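Local coordinates for protein BlEst2 (Bacillus licheniformis, PDB 6WPX) that probably hydrolyses ester bonds as a lipase or esterase of the alpha/beta-hydrolase type, and carries an autoinhibitory C-terminal domain, at residues G32-G37 against A99-E104; A175-Q180 against A444-V449; D231-E236 against T345-E350; V316-N321 against G325-T330; V383-P388 against F463-I468. One frame throughout, in Å; residues are numbered along the deposited sequence.

Contact 1: G32-G37 against A99-E104; sequences GYWFAG and AAKLRE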
# COMPACT_ATOMS: atom_id res chain seq x y z
N GLY A 32 -14.28 3.62 18.76
CA GLY A 32 -14.99 4.71 19.42
C GLY A 32 -14.35 5.12 20.72
O GLY A 32 -14.48 6.27 21.15
N TYR A 33 -13.62 4.19 21.36
CA TYR A 33 -12.97 4.48 22.64
C TYR A 33 -11.76 5.39 22.46
O TYR A 33 -10.99 5.23 21.50
CB TYR A 33 -12.60 3.18 23.37
CG TYR A 33 -11.60 3.32 24.49
CD1 TYR A 33 -11.98 3.77 25.75
CD2 TYR A 33 -10.28 2.90 24.33
CE1 TYR A 33 -11.07 3.87 26.80
CE2 TYR A 33 -9.36 2.97 25.37
CZ TYR A 33 -9.76 3.45 26.61
OH TYR A 33 -8.86 3.51 27.65
N TRP A 34 -11.62 6.36 23.36
CA TRP A 34 -10.45 7.24 23.38
C TRP A 34 -10.10 7.56 24.81
O TRP A 34 -10.96 7.48 25.69
CB TRP A 34 -10.67 8.53 22.55
CG TRP A 34 -11.70 9.46 23.12
CD1 TRP A 34 -13.04 9.47 22.84
CD2 TRP A 34 -11.47 10.53 24.05
NE1 TRP A 34 -13.64 10.52 23.49
CE2 TRP A 34 -12.71 11.18 24.25
CE3 TRP A 34 -10.32 11.04 24.69
CZ2 TRP A 34 -12.85 12.26 25.13
CZ3 TRP A 34 -10.45 12.14 25.53
CH2 TRP A 34 -11.71 12.72 25.76
N PHE A 35 -8.83 7.92 25.07
CA PHE A 35 -8.39 8.28 26.41
C PHE A 35 -7.30 9.31 26.31
O PHE A 35 -6.58 9.35 25.32
CB PHE A 35 -7.89 7.03 27.17
CG PHE A 35 -6.68 6.35 26.55
CD1 PHE A 35 -6.83 5.41 25.54
CD2 PHE A 35 -5.40 6.63 27.01
CE1 PHE A 35 -5.72 4.79 24.96
CE2 PHE A 35 -4.28 6.01 26.43
CZ PHE A 35 -4.45 5.09 25.43
N ALA A 36 -7.13 10.10 27.37
CA ALA A 36 -6.10 11.12 27.42
C ALA A 36 -4.81 10.51 27.99
O ALA A 36 -4.86 9.65 28.86
CB ALA A 36 -6.56 12.28 28.28
N GLY A 37 -3.67 10.98 27.50
CA GLY A 37 -2.36 10.62 28.03
C GLY A 37 -2.18 11.37 29.34
O GLY A 37 -3.06 12.15 29.73
N ALA A 99 -14.77 12.22 13.69
CA ALA A 99 -15.40 13.54 13.79
C ALA A 99 -16.28 13.66 15.04
O ALA A 99 -16.21 14.69 15.72
CB ALA A 99 -16.23 13.81 12.55
N ALA A 100 -17.08 12.61 15.34
CA ALA A 100 -17.96 12.57 16.51
C ALA A 100 -17.14 12.62 17.81
O ALA A 100 -17.47 13.40 18.70
CB ALA A 100 -18.82 11.32 16.47
N LYS A 101 -16.03 11.85 17.88
CA LYS A 101 -15.19 11.83 19.08
C LYS A 101 -14.33 13.06 19.22
O LYS A 101 -14.06 13.45 20.34
CB LYS A 101 -14.34 10.53 19.18
CG LYS A 101 -15.14 9.22 19.03
CD LYS A 101 -16.22 9.02 20.10
CE LYS A 101 -17.06 7.78 19.85
NZ LYS A 101 -18.00 7.57 20.97
N LEU A 102 -13.94 13.70 18.09
CA LEU A 102 -13.15 14.94 18.14
C LEU A 102 -13.94 16.05 18.82
O LEU A 102 -13.36 16.87 19.51
CB LEU A 102 -12.64 15.37 16.76
CG LEU A 102 -11.49 14.54 16.18
CD1 LEU A 102 -11.27 14.90 14.71
CD2 LEU A 102 -10.20 14.72 16.97
N ARG A 103 -15.27 16.03 18.71
CA ARG A 103 -16.12 16.98 19.41
C ARG A 103 -15.94 16.78 20.94
O ARG A 103 -15.77 17.76 21.66
CB ARG A 103 -17.60 16.81 18.98
CG ARG A 103 -18.47 17.87 19.63
CD ARG A 103 -19.94 17.75 19.31
NE ARG A 103 -20.72 18.73 20.08
CZ ARG A 103 -20.88 20.01 19.75
NH1 ARG A 103 -20.28 20.52 18.68
NH2 ARG A 103 -21.62 20.81 20.51
N GLU A 104 -15.96 15.50 21.41
CA GLU A 104 -15.76 15.15 22.83
C GLU A 104 -14.34 15.49 23.28
O GLU A 104 -14.13 15.97 24.39
CB GLU A 104 -15.99 13.65 23.07
CG GLU A 104 -17.36 13.12 22.70
CD GLU A 104 -17.52 11.62 22.89
OE1 GLU A 104 -16.55 10.96 23.34
OE2 GLU A 104 -18.61 11.10 22.57

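Contact 2: A175-Q180 against A444-V449; sequences AVYSLQ and AGMYSV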
# COMPACT_ATOMS: atom_id res chain seq x y z
N ALA A 175 -11.81 -1.47 4.82
CA ALA A 175 -10.61 -0.65 5.02
C ALA A 175 -9.59 -0.88 3.94
O ALA A 175 -9.20 0.10 3.30
CB ALA A 175 -10.00 -0.86 6.40
N VAL A 176 -9.20 -2.15 3.67
CA VAL A 176 -8.23 -2.50 2.62
C VAL A 176 -8.75 -2.10 1.24
O VAL A 176 -8.00 -1.55 0.43
CB VAL A 176 -7.79 -4.00 2.68
CG1 VAL A 176 -6.70 -4.30 1.65
CG2 VAL A 176 -7.30 -4.38 4.09
N TYR A 177 -10.04 -2.35 0.98
CA TYR A 177 -10.74 -1.99 -0.25
C TYR A 177 -10.60 -0.50 -0.52
O TYR A 177 -10.38 -0.12 -1.66
CB TYR A 177 -12.23 -2.31 -0.07
CG TYR A 177 -13.08 -2.09 -1.30
CD1 TYR A 177 -13.74 -0.88 -1.52
CD2 TYR A 177 -13.30 -3.13 -2.20
CE1 TYR A 177 -14.58 -0.71 -2.63
CE2 TYR A 177 -14.12 -2.96 -3.31
CZ TYR A 177 -14.78 -1.76 -3.51
OH TYR A 177 -15.60 -1.67 -4.60
N SER A 178 -10.80 0.34 0.54
CA SER A 178 -10.75 1.80 0.41
C SER A 178 -9.34 2.31 0.13
O SER A 178 -9.18 3.46 -0.25
CB SER A 178 -11.34 2.49 1.63
OG SER A 178 -10.48 2.43 2.76
N LEU A 179 -8.31 1.45 0.30
CA LEU A 179 -6.91 1.78 0.06
C LEU A 179 -6.44 1.54 -1.39
O LEU A 179 -5.33 1.94 -1.73
CB LEU A 179 -6.00 1.05 1.06
CG LEU A 179 -6.15 1.47 2.54
CD1 LEU A 179 -5.33 0.59 3.42
CD2 LEU A 179 -5.75 2.92 2.73
N GLN A 180 -7.28 0.91 -2.23
CA GLN A 180 -6.93 0.71 -3.65
C GLN A 180 -6.67 2.08 -4.29
O GLN A 180 -7.35 3.06 -3.95
CB GLN A 180 -8.05 -0.01 -4.40
CG GLN A 180 -8.21 -1.45 -3.96
CD GLN A 180 -9.43 -2.08 -4.55
OE1 GLN A 180 -9.38 -2.77 -5.59
NE2 GLN A 180 -10.57 -1.89 -3.89
N ALA A 444 -20.34 1.16 -13.20
CA ALA A 444 -19.82 1.73 -11.97
C ALA A 444 -19.20 0.61 -11.09
O ALA A 444 -19.59 -0.55 -11.20
CB ALA A 444 -20.92 2.46 -11.22
N GLY A 445 -18.18 0.97 -10.30
CA GLY A 445 -17.49 0.05 -9.39
C GLY A 445 -15.97 0.10 -9.36
O GLY A 445 -15.34 0.85 -10.12
N MET A 446 -15.37 -0.72 -8.48
CA MET A 446 -13.90 -0.82 -8.34
C MET A 446 -13.46 -1.95 -9.25
O MET A 446 -13.91 -3.09 -9.09
CB MET A 446 -13.49 -1.22 -6.91
CG MET A 446 -13.02 -0.11 -6.03
SD MET A 446 -11.89 1.11 -6.73
CE MET A 446 -10.52 0.17 -7.12
N TYR A 447 -12.54 -1.66 -10.15
CA TYR A 447 -12.00 -2.66 -11.06
C TYR A 447 -10.57 -3.01 -10.68
O TYR A 447 -9.78 -2.14 -10.32
CB TYR A 447 -11.94 -2.12 -12.48
CG TYR A 447 -13.28 -1.96 -13.15
CD1 TYR A 447 -14.08 -0.84 -12.89
CD2 TYR A 447 -13.73 -2.89 -14.08
CE1 TYR A 447 -15.31 -0.68 -13.52
CE2 TYR A 447 -14.95 -2.72 -14.74
CZ TYR A 447 -15.73 -1.61 -14.46
OH TYR A 447 -16.94 -1.45 -15.09
N SER A 448 -10.23 -4.26 -10.84
CA SER A 448 -8.86 -4.68 -10.75
C SER A 448 -8.62 -5.43 -12.05
O SER A 448 -9.34 -6.35 -12.36
CB SER A 448 -8.59 -5.56 -9.54
OG SER A 448 -7.24 -5.93 -9.67
N VAL A 449 -7.65 -4.97 -12.86
CA VAL A 449 -7.34 -5.59 -14.12
C VAL A 449 -5.94 -6.12 -14.10
O VAL A 449 -5.01 -5.39 -13.78
CB VAL A 449 -7.61 -4.65 -15.34
CG1 VAL A 449 -7.49 -5.42 -16.65
CG2 VAL A 449 -9.00 -4.01 -15.23
O HOH W 1 -8.22 -2.20 -7.86

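Contact 3: D231-E236 against T345-E350; sequences DGAVTE and TADVFE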
# COMPACT_ATOMS: atom_id res chain seq x y z
N ASP A 231 8.37 2.96 2.05
CA ASP A 231 8.74 2.56 3.41
C ASP A 231 8.38 1.07 3.68
O ASP A 231 8.27 0.67 4.84
CB ASP A 231 8.04 3.48 4.44
CG ASP A 231 6.53 3.33 4.52
OD1 ASP A 231 5.97 2.45 3.80
OD2 ASP A 231 5.90 4.03 5.31
N GLY A 232 8.17 0.30 2.61
CA GLY A 232 7.78 -1.11 2.73
C GLY A 232 6.28 -1.30 2.62
O GLY A 232 5.82 -2.41 2.35
N ALA A 233 5.49 -0.21 2.79
CA ALA A 233 4.03 -0.33 2.69
C ALA A 233 3.43 0.77 1.84
O ALA A 233 2.36 0.58 1.30
CB ALA A 233 3.41 -0.30 4.08
N VAL A 234 4.07 1.94 1.80
CA VAL A 234 3.52 3.09 1.09
C VAL A 234 4.65 3.75 0.33
O VAL A 234 5.73 3.90 0.89
CB VAL A 234 2.84 4.12 2.07
CG1 VAL A 234 2.19 5.27 1.30
CG2 VAL A 234 1.80 3.44 2.98
N THR A 235 4.39 4.16 -0.92
CA THR A 235 5.42 4.89 -1.71
C THR A 235 5.46 6.35 -1.27
O THR A 235 4.44 6.90 -0.88
CB THR A 235 5.20 4.76 -3.21
OG1 THR A 235 4.02 5.48 -3.54
CG2 THR A 235 5.12 3.28 -3.68
N GLU A 236 6.64 6.97 -1.36
CA GLU A 236 6.80 8.37 -0.95
C GLU A 236 5.80 9.25 -1.74
O GLU A 236 5.13 10.10 -1.16
CB GLU A 236 8.26 8.81 -1.17
CG GLU A 236 8.50 10.30 -0.95
CD GLU A 236 8.25 11.22 -2.13
OE1 GLU A 236 8.03 12.43 -1.91
OE2 GLU A 236 8.26 10.74 -3.29
N THR A 345 3.96 -11.53 6.54
CA THR A 345 3.61 -10.41 5.66
C THR A 345 3.05 -9.32 6.56
O THR A 345 2.79 -9.57 7.73
CB THR A 345 2.71 -10.84 4.50
OG1 THR A 345 1.71 -11.70 5.01
CG2 THR A 345 3.48 -11.56 3.41
N ALA A 346 2.88 -8.12 6.05
CA ALA A 346 2.45 -7.04 6.95
C ALA A 346 1.34 -6.21 6.30
O ALA A 346 1.04 -6.45 5.15
CB ALA A 346 3.65 -6.19 7.23
N ASP A 347 0.79 -5.26 7.06
CA ASP A 347 -0.25 -4.31 6.58
C ASP A 347 -1.36 -5.06 5.83
O ASP A 347 -2.00 -5.93 6.40
CB ASP A 347 0.35 -3.07 5.88
CG ASP A 347 1.27 -3.22 4.66
OD1 ASP A 347 2.48 -3.42 4.84
OD2 ASP A 347 0.77 -3.13 3.52
N VAL A 348 -1.59 -4.64 4.60
CA VAL A 348 -2.58 -5.20 3.65
C VAL A 348 -2.50 -6.73 3.63
O VAL A 348 -3.54 -7.32 3.53
CB VAL A 348 -2.33 -4.57 2.28
CG1 VAL A 348 -2.92 -5.37 1.15
CG2 VAL A 348 -2.82 -3.14 2.28
N PHE A 349 -1.30 -7.31 3.74
CA PHE A 349 -1.20 -8.77 3.74
C PHE A 349 -0.97 -9.34 5.15
O PHE A 349 -0.57 -10.50 5.28
CB PHE A 349 -0.12 -9.26 2.74
CG PHE A 349 -0.51 -9.15 1.28
CD1 PHE A 349 -0.23 -7.99 0.56
CD2 PHE A 349 -1.13 -10.20 0.63
CE1 PHE A 349 -0.59 -7.89 -0.79
CE2 PHE A 349 -1.50 -10.09 -0.72
CZ PHE A 349 -1.21 -8.95 -1.43
N GLU A 350 -1.26 -8.57 6.22
CA GLU A 350 -1.13 -9.07 7.59
C GLU A 350 -1.82 -10.45 7.76
O GLU A 350 -2.93 -10.66 7.23
CB GLU A 350 -1.74 -8.06 8.58
CG GLU A 350 -1.62 -8.45 10.05
CD GLU A 350 -1.96 -7.31 10.98
OE1 GLU A 350 -1.01 -6.67 11.49
OE2 GLU A 350 -3.16 -7.00 11.14
O HOH W 2 0.16 -0.98 1.78

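Contact 4: V316-N321 against G325-T330; sequences VHWLSN and GNIKLT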
# COMPACT_ATOMS: atom_id res chain seq x y z
N VAL A 316 12.26 -13.06 -5.73
CA VAL A 316 11.33 -14.17 -5.92
C VAL A 316 10.60 -14.39 -4.61
O VAL A 316 11.23 -14.57 -3.57
CB VAL A 316 12.09 -15.45 -6.40
CG1 VAL A 316 11.14 -16.60 -6.71
CG2 VAL A 316 12.98 -15.15 -7.60
N HIS A 317 9.28 -14.31 -4.65
CA HIS A 317 8.46 -14.39 -3.46
C HIS A 317 7.35 -15.40 -3.59
O HIS A 317 6.59 -15.35 -4.56
CB HIS A 317 7.84 -13.01 -3.14
CG HIS A 317 8.84 -11.91 -3.21
ND1 HIS A 317 9.60 -11.56 -2.12
CD2 HIS A 317 9.22 -11.17 -4.27
CE1 HIS A 317 10.42 -10.62 -2.54
NE2 HIS A 317 10.23 -10.35 -3.83
N TRP A 318 7.21 -16.26 -2.58
CA TRP A 318 6.08 -17.18 -2.52
C TRP A 318 5.30 -16.80 -1.26
O TRP A 318 5.73 -17.09 -0.15
CB TRP A 318 6.54 -18.65 -2.50
CG TRP A 318 5.40 -19.63 -2.57
CD1 TRP A 318 4.66 -20.10 -1.53
CD2 TRP A 318 4.89 -20.25 -3.76
NE1 TRP A 318 3.72 -21.00 -1.99
CE2 TRP A 318 3.82 -21.09 -3.36
CE3 TRP A 318 5.19 -20.15 -5.13
CZ2 TRP A 318 3.10 -21.88 -4.28
CZ3 TRP A 318 4.45 -20.90 -6.05
CH2 TRP A 318 3.44 -21.77 -5.61
N LEU A 319 4.18 -16.10 -1.44
CA LEU A 319 3.31 -15.70 -0.31
C LEU A 319 2.35 -16.82 -0.08
O LEU A 319 1.82 -17.38 -1.03
CB LEU A 319 2.53 -14.41 -0.60
CG LEU A 319 3.33 -13.10 -0.63
CD1 LEU A 319 4.04 -12.91 -1.98
CD2 LEU A 319 2.42 -11.94 -0.34
N SER A 320 2.15 -17.19 1.20
CA SER A 320 1.28 -18.29 1.59
C SER A 320 0.57 -17.97 2.91
O SER A 320 0.99 -17.07 3.63
CB SER A 320 2.12 -19.56 1.77
OG SER A 320 1.32 -20.67 2.18
N ASN A 321 -0.48 -18.72 3.23
CA ASN A 321 -1.18 -18.56 4.50
C ASN A 321 -0.44 -19.34 5.60
O ASN A 321 -0.76 -19.19 6.78
CB ASN A 321 -2.65 -18.99 4.39
CG ASN A 321 -2.83 -20.38 3.90
OD1 ASN A 321 -2.46 -20.72 2.78
ND2 ASN A 321 -3.51 -21.20 4.69
N GLY A 325 5.67 -24.61 4.31
CA GLY A 325 5.89 -25.11 2.95
C GLY A 325 7.36 -25.18 2.55
O GLY A 325 8.16 -24.37 3.01
N ASN A 326 7.73 -26.17 1.73
CA ASN A 326 9.11 -26.30 1.25
C ASN A 326 9.22 -25.66 -0.13
O ASN A 326 8.53 -26.08 -1.06
CB ASN A 326 9.59 -27.77 1.25
CG ASN A 326 9.71 -28.38 2.63
OD1 ASN A 326 10.10 -27.73 3.61
ND2 ASN A 326 9.38 -29.66 2.72
N ILE A 327 10.03 -24.61 -0.23
CA ILE A 327 10.24 -23.86 -1.47
C ILE A 327 11.55 -24.24 -2.14
O ILE A 327 12.59 -24.25 -1.50
CB ILE A 327 10.13 -22.32 -1.25
CG1 ILE A 327 8.85 -21.92 -0.46
CG2 ILE A 327 10.25 -21.53 -2.56
CD1 ILE A 327 7.49 -22.34 -1.03
N LYS A 328 11.48 -24.53 -3.43
CA LYS A 328 12.64 -24.85 -4.23
C LYS A 328 12.56 -24.06 -5.52
O LYS A 328 11.56 -24.11 -6.23
CB LYS A 328 12.72 -26.36 -4.50
N LEU A 329 13.60 -23.30 -5.81
CA LEU A 329 13.71 -22.53 -7.05
C LEU A 329 14.76 -23.22 -7.92
O LEU A 329 15.85 -23.49 -7.45
CB LEU A 329 14.07 -21.07 -6.77
CG LEU A 329 14.22 -20.16 -7.98
CD1 LEU A 329 12.91 -19.96 -8.73
CD2 LEU A 329 14.79 -18.83 -7.56
N THR A 330 14.37 -23.58 -9.12
CA THR A 330 15.26 -24.28 -10.06
C THR A 330 15.58 -23.34 -11.21
O THR A 330 14.67 -22.73 -11.72
CB THR A 330 14.61 -25.57 -10.56
OG1 THR A 330 14.37 -26.36 -9.40
CG2 THR A 330 15.50 -26.34 -11.50

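Contact 5: V383-P388 against F463-I468; sequences VTFDSP and FNRTII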
# COMPACT_ATOMS: atom_id res chain seq x y z
N VAL A 383 7.50 -12.35 -8.84
CA VAL A 383 8.89 -12.14 -9.24
C VAL A 383 9.03 -10.66 -9.59
O VAL A 383 8.21 -10.14 -10.36
CB VAL A 383 9.34 -13.04 -10.42
CG1 VAL A 383 10.81 -12.79 -10.78
CG2 VAL A 383 9.14 -14.51 -10.09
N THR A 384 10.05 -9.99 -9.06
CA THR A 384 10.31 -8.62 -9.51
C THR A 384 11.60 -8.70 -10.31
O THR A 384 12.41 -9.58 -10.07
CB THR A 384 10.38 -7.58 -8.36
OG1 THR A 384 11.65 -7.68 -7.75
CG2 THR A 384 9.24 -7.73 -7.34
N PHE A 385 11.76 -7.81 -11.28
CA PHE A 385 12.93 -7.79 -12.15
C PHE A 385 13.59 -6.45 -12.16
O PHE A 385 12.92 -5.41 -12.31
CB PHE A 385 12.53 -8.11 -13.61
CG PHE A 385 11.81 -9.42 -13.84
CD1 PHE A 385 10.45 -9.54 -13.55
CD2 PHE A 385 12.47 -10.52 -14.38
CE1 PHE A 385 9.78 -10.75 -13.75
CE2 PHE A 385 11.80 -11.73 -14.58
CZ PHE A 385 10.45 -11.83 -14.28
N ASP A 386 14.91 -6.47 -12.04
CA ASP A 386 15.73 -5.28 -12.19
C ASP A 386 16.34 -5.52 -13.60
O ASP A 386 17.29 -6.29 -13.76
CB ASP A 386 16.81 -5.17 -11.10
CG ASP A 386 17.68 -3.92 -11.25
OD1 ASP A 386 17.52 -3.20 -12.26
OD2 ASP A 386 18.47 -3.64 -10.33
N SER A 387 15.70 -4.96 -14.62
CA SER A 387 16.08 -5.23 -16.01
C SER A 387 15.79 -4.03 -16.92
O SER A 387 14.77 -3.35 -16.72
CB SER A 387 15.32 -6.45 -16.53
OG SER A 387 15.43 -6.69 -17.92
N PRO A 388 16.62 -3.78 -17.95
CA PRO A 388 16.33 -2.67 -18.88
C PRO A 388 15.07 -2.92 -19.72
O PRO A 388 14.62 -2.01 -20.38
CB PRO A 388 17.58 -2.63 -19.78
CG PRO A 388 18.62 -3.43 -19.05
CD PRO A 388 17.86 -4.49 -18.33
N PHE A 463 10.20 -13.40 -22.47
CA PHE A 463 9.95 -12.59 -21.25
C PHE A 463 8.50 -12.78 -20.85
O PHE A 463 7.70 -13.22 -21.65
CB PHE A 463 10.23 -11.10 -21.49
CG PHE A 463 9.18 -10.37 -22.27
CD1 PHE A 463 8.06 -9.84 -21.65
CD2 PHE A 463 9.30 -10.19 -23.64
CE1 PHE A 463 7.10 -9.17 -22.37
CE2 PHE A 463 8.33 -9.53 -24.36
CZ PHE A 463 7.23 -9.03 -23.73
N ASN A 464 8.21 -12.40 -19.61
CA ASN A 464 6.85 -12.44 -19.02
C ASN A 464 6.74 -11.33 -17.96
O ASN A 464 7.65 -11.19 -17.18
CB ASN A 464 6.43 -13.85 -18.56
CG ASN A 464 7.41 -14.57 -17.67
OD1 ASN A 464 7.46 -15.79 -17.65
ND2 ASN A 464 8.18 -13.84 -16.91
N ARG A 465 5.65 -10.57 -17.99
CA ARG A 465 5.33 -9.56 -16.96
C ARG A 465 3.83 -9.57 -16.74
O ARG A 465 3.11 -9.95 -17.64
CB ARG A 465 5.82 -8.14 -17.27
CG ARG A 465 7.32 -7.99 -17.39
CD ARG A 465 8.11 -8.19 -16.13
NE ARG A 465 9.45 -7.64 -16.20
CZ ARG A 465 10.49 -8.24 -16.74
NH1 ARG A 465 10.37 -9.44 -17.26
NH2 ARG A 465 11.65 -7.63 -16.75
N THR A 466 3.42 -9.10 -15.58
CA THR A 466 2.02 -9.01 -15.18
C THR A 466 1.78 -7.59 -14.71
O THR A 466 2.43 -7.13 -13.76
CB THR A 466 1.70 -10.00 -14.06
OG1 THR A 466 2.27 -11.27 -14.35
CG2 THR A 466 0.21 -10.13 -13.84
N ILE A 467 0.87 -6.89 -15.37
CA ILE A 467 0.52 -5.51 -15.04
C ILE A 467 -0.81 -5.54 -14.33
O ILE A 467 -1.74 -6.18 -14.81
CB ILE A 467 0.47 -4.62 -16.31
CG1 ILE A 467 1.86 -4.64 -17.02
CG2 ILE A 467 0.01 -3.16 -15.98
CD1 ILE A 467 1.93 -3.94 -18.33
N ILE A 468 -0.89 -4.86 -13.18
CA ILE A 468 -2.12 -4.72 -12.42
C ILE A 468 -2.58 -3.26 -12.47
O ILE A 468 -1.83 -2.36 -12.11
CB ILE A 468 -1.97 -5.24 -10.96
CG1 ILE A 468 -1.78 -6.77 -10.97
CG2 ILE A 468 -3.19 -4.80 -10.08
CD1 ILE A 468 -1.38 -7.31 -9.69

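Contact 1: G32-G37 against A99-E104
Trp34 and Glu104 join the edge of the central sheet to a flanking helix in the alpha/beta-hydrolase fold. Strand 34-36 is an outermost strand of the mixed seven-stranded sheet and runs antiparallel to strand 80-83. Helix 91-109 supplies Lys101 and Glu104. There is one hydrogen bond across the contact. Trp34 NE1 donates to Glu104 OE1 at 2.9 Å, and the N-H...O angle of 171° makes it almost straight. The acceptor lies in the indole plane, at the pyrrole edge. It is met on its anti side, and the carboxylate plane is turned 47° from the ring. The extended Glu104 chain carries OE1 out to this edge.

Within the helix there is a charge pair, a long salt bridge from Lys101 NZ to Glu104 OE2 at 3.9 Å.

The other contacts across the two segments are van der Waals. Trp34 CD1 lies 4.0 Å from Lys101 CB, at a slant to the ring. The indole also touches Ala81 and Ile83 of strand 80-83. The Lys101 chain bends at chi2 (-61°), which turns its outer methylenes alongside the Gly32 carbonyl. Lys101 CE comes within 3.3 Å of Gly32 O.

Contact 2: A175-Q180 against A444-V449
Met446 lies against the phenol end of Tyr177 and brings its methyl to the amide of Gln180. Tyr177 CG is anti to the backbone N (chi1 -175°), and this swings the ring out toward the strand. The side chains of Tyr177 and Met446 run alongside each other in opposite senses. Tyr177 OH comes to 3.2 Å from Met446 CB, a close approach, and Tyr177 CZ is 3.5 Å from Met446 CG. The Met446 chain bends at chi2 and chi3. Its chi1 of -101° is well off a staggered value. The bends carry Met446 CE to 3.5 Å from Gln180 OE1.

The contact joins segment 175-180, on and just after helix 174-178 of the alpha/beta-hydrolase part, to strand 445-456 of the last antiparallel sheet. It thus probably belongs to the interface with the C-terminal domain, for which autoinhibitory effects are reported. Met446 also touches Ser470 and Tyr472 of the adjacent strand.

Gln180 holds the N-cap position of the next helix. Its NE2 donates to Tyr177 O at 2.9 Å, on a lone pair in the carbonyl plane, and sits over one face of the Tyr177 ring. Replacing Tyr177 by an alanine would probably open a gap beside Met446 CB and CG and leave the Gln180 amide without the ring beneath it. A bridging water donates to Gln180 OE1 at 2.6 Å and to Tyr447 O at 2.9 Å.

Contact 3: D231-E236 against T345-E350
Ala233 and Asp347 meet beside Asp231, whose OD2 is hydrogen-bonded to His254 ND1, a pairing consistent with the acid and histidine of an alpha/beta-hydrolase catalytic triad. Both segments are loops. Segment 345-350 joins two strands of a later antiparallel sheet. The direct contact is small. The Asp347 carboxylate touches the alanine methyl, with Asp347 OD1 3.3 Å from Ala233 CB. Asp347 CG sits between its own backbone N and carbonyl carbon (chi1 58°), which brings OD1 against that methyl. A water adds the polar link. It donates to Ala233 O at 2.7 Å and to Asp347 OD2 at 2.8 Å. Asp347 OD2 also takes a weak bond from Val348 N. An alanine in place of Asp347 would probably leave the water without one of its two acceptors and Val348 N without this weak partner. Gly232 O is buried here and has no partner in the model.

The first loop is held from within. Asp231 OD1 accepts from Ala233 N at 2.9 Å, nearly along its C-O axis. It also accepts from Val234 N at 2.8 Å, on its syn side. Two backbone N-H groups thus grip one oxygen. The bond from Ala233 N makes this an Asx turn.

Contact 4: V316-N321 against G325-T330
Strands 313-320 and 326-330 face each other without backbone hydrogen bonds; the CA atoms of Trp318 and Ile327 are 7.9 Å apart, and those of Val316 and Leu329 8.8 Å. A short loop joins the two strands, and they run in opposite senses. Each belongs to a different antiparallel sheet, so the connection crosses between the layers of a beta sandwich.

Two side-chain pairs meet between the layers. In the first, the Ile327 methyl CD1 lies over one face of Trp318. It is 3.9 Å from the centroid of the five-membered ring and 24° off the ring normal, a CH-pi contact. The nearest ring atom to Ile327 CD1 is Trp318 CD1, at 3.6 Å. Trp318 CG lies anti to the backbone N (chi1 -174°), which carries the indole across to the other layer. In the second pair, Val316 and Leu329 meet end on through their methyls. Val316 CG2 and Leu329 CD2 are 4.1 Å apart.

Phe340 touches Val316, Ile327 and Leu329 and adds to the same apolar core. The indole is also stacked with Phe379. Its one polar atom, Trp318 NE1, is hydrogen-bonded to Glu377 OE1. The contact itself is wholly apolar, so the two layers adhere here by burial and dispersion, and the buried indole N-H is satisfied by the glutamate.

Contact 5: V383-P388 against F463-I468
Phe385 and Arg465 form a stacked cation-pi pair between two antiparallel sheets. Phe385 lies near the end of strand 377-386, in one sheet of a beta sandwich. Arg465 lies on strand 462-473 of the C-terminal five-stranded sheet. The guanidinium rests flat on the phenyl ring. The planes are 7° apart and the centres 3.6 Å. Arg465 CZ stands 24° off the ring normal, so the stack is slightly offset. Arg465 NH1 lies over the middle of the ring, 3.5 Å above its plane. Arg465 NH2 passes beyond the ring to 3.3 Å from Phe385 CB. The arginine chain bends at chi2 and folds its end onto the ring. Val383 CG1 lies above the opposite face of the phenyl, offset toward its rim, so the ring is held between a methyl and a cation.

Polar bonds fix the rotation of the guanidinium. Arg465 NH1 donates to Asn464 O at 3.2 Å, nearly straight at 173°, from well above the carbonyl plane. Arg465 NH2 makes a salt bridge with Glu308 OE2. Ser387 CB lies at the guanidinium edge, near its plane, 3.9 Å from Arg465 NH2. Ser387 OG bonds to Glu308 OE2 and caps Leu389 N, in the turn that leads into helix 389-397. Asn464 ND2 approaches Phe385 CZ at 4.0 Å, with its amide steeply inclined to the ring, while Asn464 OD1 accepts from Ala306 N. The charge of Arg465 is thus probably balanced by Glu308 through NH2, while one flat face of the guanidinium lies on the aromatic ring.

In the fold
Contact 1 closes first, within the N-terminal alpha/beta part, and stands in series with all the others. Contact 2 closes a long loop from helix 174-178 to strand 445-456 and ties the alpha/beta part to the C-terminal sheet. Contact 3 is nested in that loop and joins two loops, one from the alpha/beta part and one from the beta sandwich. Contact 4 nests inside contact 3 and links the two sandwich layers. Contact 5 follows contacts 3 and 4 but crosses contact 2, joining the sandwich to the C-terminal sheet. Contacts 2 and 5 meet on neighbouring strands of that sheet. Contact 3 touches contact 2 through Val348 and contact 4 through Thr345 and Phe349.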